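Two-component system sensor histidine kinase (Bacteroides thetaiotaomicron, PDB 3OTT) probably senses saccharides through this extracellular beta-propeller and beta-sandwich part and passes the signal on by histidine phosphorylation to control transcription. Local coordinates at residues 62-74 against 104-116. Numbering follows the deposited sequence.
Sequences NTRIYCGVIIDNT and DVRTMALQGDTLW
Tyr66 and Arg106 stack where the innermost strands of two neighbouring beta-propeller blades, 67-71 and 105-111, run side by side at 25°. Each is the edge strand of its own four-stranded antiparallel sheet, and the two meet through side chains rather than by backbone pairing. The guanidinium of Arg106 lies flat on the tyrosine ring, planes 9° apart, with CZ 3.7 Å from the ring centroid, a cation-pi pair. Arginine suits the place because its flat, charged end can spread over an aromatic face; the bend at chi2 folds the chain back so that a side chain leaving the other way still reaches the ring. NH1, over the ring centre, also donates to Val105 O at 3.2 Å; this carbonyl lies in the guanidinium plane, although the donor stands above the carbonyl plane, and the bond helps fix the group's rotation. The hydroxyl of Tyr66 is bonded to Asp81. With the ring of Tyr66 replaced by an alanine, the Arg106 guanidinium would probably lose its aromatic platform, and Asp81 its hydroxyl partner.

Further along, small and flexible apolar groups fill the seam. The compact Cys67 turns SG over the facing strand, 3.7 Å from Met108 CG, and Val105 CG1 adds a second apolar neighbour. Met108, unbranched, extends under the first strand, though the exact place of its methyl is doubtful. Leu110 crosses Ile71 obliquely, their CD1 atoms 4.0 Å apart. Beyond these, Asp72 and Asp113 share Arg374 of the second subunit, whose charge probably offsets the repulsion between the two carboxylates. Between the two blades, beta-branched Val69 meets Leu115 tip to tip: the leucine's CG is anti to the backbone N (chi1 -175°), carrying CD1 to 3.6 Å from Val69 CG2.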
loop_
_atom_site.group_PDB
_atom_site.type_symbol
_atom_site.label_atom_id
_atom_site.label_comp_id
_atom_site.label_asym_id
_atom_site.label_seq_id
_atom_site.Cartn_x
_atom_site.Cartn_y
_atom_site.Cartn_z
ATOM N N ASN B 62 23.088 29.531 -15.719
ATOM C CA ASN B 62 24.241 29.766 -14.854
ATOM C C ASN B 62 23.786 30.781 -13.810
ATOM O O ASN B 62 24.066 31.959 -13.945
ATOM C CB ASN B 62 25.334 30.407 -15.702
ATOM C CG ASN B 62 26.670 30.627 -14.962
ATOM O OD1 ASN B 62 27.510 31.368 -15.470
ATOM N ND2 ASN B 62 26.901 29.949 -13.819
ATOM N N THR B 63 23.045 30.330 -12.798
ATOM C CA THR B 63 22.377 31.243 -11.901
ATOM C C THR B 63 22.158 30.530 -10.598
ATOM O O THR B 63 22.266 29.304 -10.525
ATOM C CB THR B 63 21.043 31.772 -12.528
ATOM O OG1 THR B 63 20.531 32.854 -11.770
ATOM C CG2 THR B 63 19.958 30.672 -12.683
ATOM N N ARG B 64 21.890 31.266 -9.539
ATOM C CA ARG B 64 21.765 30.644 -8.239
ATOM C C ARG B 64 20.410 29.940 -8.117
ATOM O O ARG B 64 19.379 30.489 -8.488
ATOM C CB ARG B 64 21.983 31.668 -7.114
ATOM C CG ARG B 64 21.781 31.117 -5.698
ATOM C CD ARG B 64 22.030 32.175 -4.583
ATOM N NE ARG B 64 22.796 31.607 -3.469
ATOM C CZ ARG B 64 23.842 32.211 -2.887
ATOM N NH1 ARG B 64 24.237 33.451 -3.248
ATOM N NH2 ARG B 64 24.476 31.587 -1.920
ATOM N N ILE B 65 20.430 28.732 -7.567
ATOM C CA ILE B 65 19.249 27.956 -7.351
ATOM C C ILE B 65 18.888 28.022 -5.857
ATOM O O ILE B 65 19.750 27.805 -5.006
ATOM C CB ILE B 65 19.532 26.468 -7.672
ATOM C CG1 ILE B 65 20.230 26.302 -9.037
ATOM C CG2 ILE B 65 18.236 25.581 -7.601
ATOM C CD1 ILE B 65 19.392 26.745 -10.189
ATOM N N TYR B 66 17.629 28.273 -5.518
ATOM C CA TYR B 66 17.290 28.373 -4.080
ATOM C C TYR B 66 16.556 27.175 -3.543
ATOM O O TYR B 66 16.549 26.952 -2.333
ATOM C CB TYR B 66 16.481 29.631 -3.823
ATOM C CG TYR B 66 17.260 30.890 -4.139
ATOM C CD1 TYR B 66 18.042 31.523 -3.148
ATOM C CD2 TYR B 66 17.179 31.475 -5.430
ATOM C CE1 TYR B 66 18.766 32.702 -3.427
ATOM C CE2 TYR B 66 17.937 32.685 -5.748
ATOM C CZ TYR B 66 18.725 33.264 -4.733
ATOM O OH TYR B 66 19.409 34.414 -4.996
ATOM N N CYS B 67 15.920 26.419 -4.437
ATOM C CA CYS B 67 15.056 25.340 -4.039
ATOM C C CYS B 67 14.708 24.600 -5.317
ATOM O O CYS B 67 14.931 25.139 -6.400
ATOM C CB CYS B 67 13.773 25.887 -3.404
ATOM S SG CYS B 67 12.735 26.792 -4.568
ATOM N N GLY B 68 14.170 23.394 -5.178
ATOM C CA GLY B 68 13.728 22.615 -6.316
ATOM C C GLY B 68 12.740 21.551 -5.924
ATOM O O GLY B 68 12.706 21.169 -4.781
ATOM N N VAL B 69 11.919 21.101 -6.878
ATOM C CA VAL B 69 11.158 19.879 -6.752
ATOM C C VAL B 69 11.133 19.155 -8.090
ATOM O O VAL B 69 11.292 19.788 -9.127
ATOM C CB VAL B 69 9.656 20.085 -6.360
ATOM C CG1 VAL B 69 9.556 20.435 -4.954
ATOM C CG2 VAL B 69 8.961 21.085 -7.253
ATOM N N ILE B 70 10.899 17.846 -8.053
ATOM C CA ILE B 70 10.778 17.060 -9.257
ATOM C C ILE B 70 9.277 16.992 -9.633
ATOM O O ILE B 70 8.445 16.660 -8.774
ATOM C CB ILE B 70 11.381 15.660 -9.031
ATOM C CG1 ILE B 70 12.900 15.775 -8.792
ATOM C CG2 ILE B 70 11.051 14.722 -10.188
ATOM C CD1 ILE B 70 13.617 14.391 -8.568
ATOM N N ILE B 71 8.974 17.249 -10.916
ATOM C CA ILE B 71 7.629 17.289 -11.462
ATOM C C ILE B 71 7.495 16.278 -12.636
ATOM O O ILE B 71 8.386 16.161 -13.476
ATOM C CB ILE B 71 7.303 18.767 -11.974
ATOM C CG1 ILE B 71 7.267 19.805 -10.837
ATOM C CG2 ILE B 71 6.067 18.847 -12.788
ATOM C CD1 ILE B 71 6.404 19.440 -9.684
ATOM N N ASP B 72 6.389 15.536 -12.664
ATOM C CA ASP B 72 6.054 14.560 -13.733
ATOM C C ASP B 72 7.144 13.500 -13.983
ATOM O O ASP B 72 7.223 12.971 -15.065
ATOM C CB ASP B 72 5.628 15.268 -15.054
ATOM C CG ASP B 72 4.398 16.220 -14.875
ATOM O OD1 ASP B 72 3.710 16.126 -13.810
ATOM O OD2 ASP B 72 4.123 17.053 -15.799
ATOM N N ASN B 73 7.972 13.210 -12.974
ATOM C CA ASN B 73 9.021 12.195 -13.095
ATOM C C ASN B 73 9.961 12.538 -14.275
ATOM O O ASN B 73 10.518 11.642 -14.924
ATOM C CB ASN B 73 8.362 10.838 -13.353
ATOM C CG ASN B 73 9.246 9.648 -12.954
ATOM O OD1 ASN B 73 10.160 9.749 -12.130
ATOM N ND2 ASN B 73 8.960 8.501 -13.554
ATOM N N THR B 74 10.068 13.826 -14.620
ATOM C CA THR B 74 10.941 14.192 -15.699
ATOM C C THR B 74 11.534 15.585 -15.609
ATOM O O THR B 74 12.514 15.851 -16.299
ATOM C CB THR B 74 10.327 13.940 -17.110
ATOM O OG1 THR B 74 11.360 14.067 -18.089
ATOM C CG2 THR B 74 9.200 14.932 -17.470
ATOM N N ASP B 104 12.360 35.609 -7.926
ATOM C CA ASP B 104 12.857 35.456 -6.530
ATOM C C ASP B 104 12.097 34.393 -5.710
ATOM O O ASP B 104 11.661 34.647 -4.557
ATOM C CB ASP B 104 12.814 36.814 -5.792
ATOM C CG ASP B 104 13.551 37.919 -6.558
ATOM O OD1 ASP B 104 14.724 37.671 -7.015
ATOM O OD2 ASP B 104 12.963 39.034 -6.728
ATOM N N VAL B 105 11.911 33.227 -6.325
ATOM C CA VAL B 105 11.363 32.072 -5.680
ATOM C C VAL B 105 12.390 31.492 -4.682
ATOM O O VAL B 105 13.638 31.368 -4.991
ATOM C CB VAL B 105 10.994 31.052 -6.740
ATOM C CG1 VAL B 105 10.604 29.729 -6.139
ATOM C CG2 VAL B 105 9.845 31.607 -7.636
ATOM N N ARG B 106 11.858 31.056 -3.539
ATOM C CA ARG B 106 12.683 30.654 -2.420
ATOM C C ARG B 106 12.242 29.293 -1.922
ATOM O O ARG B 106 13.026 28.580 -1.318
ATOM C CB ARG B 106 12.594 31.659 -1.268
ATOM C CG ARG B 106 13.326 32.959 -1.462
ATOM C CD ARG B 106 14.863 32.755 -1.438
ATOM N NE ARG B 106 15.564 34.025 -1.688
ATOM C CZ ARG B 106 15.696 34.559 -2.901
ATOM N NH1 ARG B 106 15.158 33.947 -3.962
ATOM N NH2 ARG B 106 16.382 35.693 -3.070
ATOM N N THR B 107 11.004 28.893 -2.186
ATOM C CA THR B 107 10.511 27.648 -1.621
ATOM C C THR B 107 9.400 27.101 -2.464
ATOM O O THR B 107 8.641 27.877 -3.087
ATOM C CB THR B 107 10.016 27.852 -0.115
ATOM O OG1 THR B 107 9.476 26.624 0.362
ATOM C CG2 THR B 107 8.810 28.915 -0.026
ATOM N N MET B 108 9.271 25.775 -2.506
ATOM C CA MET B 108 8.245 25.102 -3.364
ATOM C C MET B 108 7.701 23.884 -2.656
ATOM O O MET B 108 8.443 23.259 -1.935
ATOM C CB MET B 108 8.820 24.642 -4.682
ATOM C CG MET B 108 9.323 25.755 -5.599
ATOM S SD MET B 108 9.944 25.267 -7.297
ATOM C CE MET B 108 11.319 24.370 -6.934
ATOM N N ALA B 109 6.404 23.572 -2.813
ATOM C CA ALA B 109 5.827 22.372 -2.207
ATOM C C ALA B 109 4.679 21.951 -3.053
ATOM O O ALA B 109 3.827 22.797 -3.411
ATOM C CB ALA B 109 5.371 22.648 -0.807
ATOM N N LEU B 110 4.658 20.666 -3.414
ATOM C CA LEU B 110 3.528 20.082 -4.174
ATOM C C LEU B 110 2.359 19.672 -3.278
ATOM O O LEU B 110 2.582 19.160 -2.163
ATOM C CB LEU B 110 3.966 18.783 -4.780
ATOM C CG LEU B 110 4.460 18.815 -6.186
ATOM C CD1 LEU B 110 5.195 17.476 -6.431
ATOM C CD2 LEU B 110 3.263 19.049 -7.162
ATOM N N GLN B 111 1.145 19.841 -3.789
ATOM C CA GLN B 111 -0.056 19.409 -3.145
ATOM C C GLN B 111 -0.880 18.757 -4.240
ATOM O O GLN B 111 -1.592 19.432 -4.942
ATOM C CB GLN B 111 -0.819 20.599 -2.503
ATOM C CG GLN B 111 -1.979 20.142 -1.580
ATOM C CD GLN B 111 -2.841 21.264 -1.123
ATOM O OE1 GLN B 111 -2.814 22.360 -1.682
ATOM N NE2 GLN B 111 -3.587 21.024 -0.070
ATOM N N GLY B 112 -0.730 17.435 -4.426
ATOM C CA GLY B 112 -1.450 16.755 -5.473
ATOM C C GLY B 112 -0.902 17.288 -6.776
ATOM O O GLY B 112 0.301 17.159 -7.032
ATOM N N ASP B 113 -1.741 17.908 -7.591
ATOM C CA ASP B 113 -1.265 18.404 -8.887
ATOM C C ASP B 113 -1.209 19.912 -8.918
ATOM O O ASP B 113 -1.349 20.512 -9.941
ATOM C CB ASP B 113 -2.177 17.895 -9.965
ATOM C CG ASP B 113 -1.463 17.705 -11.299
ATOM O OD1 ASP B 113 -0.278 17.380 -11.308
ATOM O OD2 ASP B 113 -2.118 17.862 -12.336
ATOM N N THR B 114 -1.034 20.513 -7.741
ATOM C CA THR B 114 -0.834 21.914 -7.582
ATOM C C THR B 114 0.528 22.162 -6.920
ATOM O O THR B 114 0.801 21.586 -5.864
ATOM C CB THR B 114 -1.928 22.496 -6.703
ATOM O OG1 THR B 114 -3.176 22.355 -7.380
ATOM C CG2 THR B 114 -1.697 23.936 -6.536
ATOM N N LEU B 115 1.336 23.050 -7.511
ATOM C CA LEU B 115 2.624 23.451 -6.940
ATOM C C LEU B 115 2.510 24.837 -6.271
ATOM O O LEU B 115 2.167 25.824 -6.930
ATOM C CB LEU B 115 3.684 23.507 -8.041
ATOM C CG LEU B 115 5.149 23.802 -7.667
ATOM C CD1 LEU B 115 5.764 22.721 -6.756
ATOM C CD2 LEU B 115 6.028 24.027 -8.846
ATOM N N TRP B 116 2.794 24.875 -4.962
ATOM C CA TRP B 116 2.866 26.075 -4.170
ATOM C C TRP B 116 4.274 26.705 -4.336
ATOM O O TRP B 116 5.285 26.007 -4.228
ATOM C CB TRP B 116 2.624 25.749 -2.678
ATOM C CG TRP B 116 1.180 25.446 -2.309
ATOM C CD1 TRP B 116 0.529 24.242 -2.453
ATOM C CD2 TRP B 116 0.203 26.366 -1.773
ATOM N NE1 TRP B 116 -0.774 24.352 -2.032
ATOM C CE2 TRP B 116 -1.001 25.630 -1.583
ATOM C CE3 TRP B 116 0.240 27.704 -1.383
ATOM C CZ2 TRP B 116 -2.180 26.211 -1.050
ATOM C CZ3 TRP B 116 -0.954 28.307 -0.862
ATOM C CH2 TRP B 116 -2.139 27.536 -0.700
#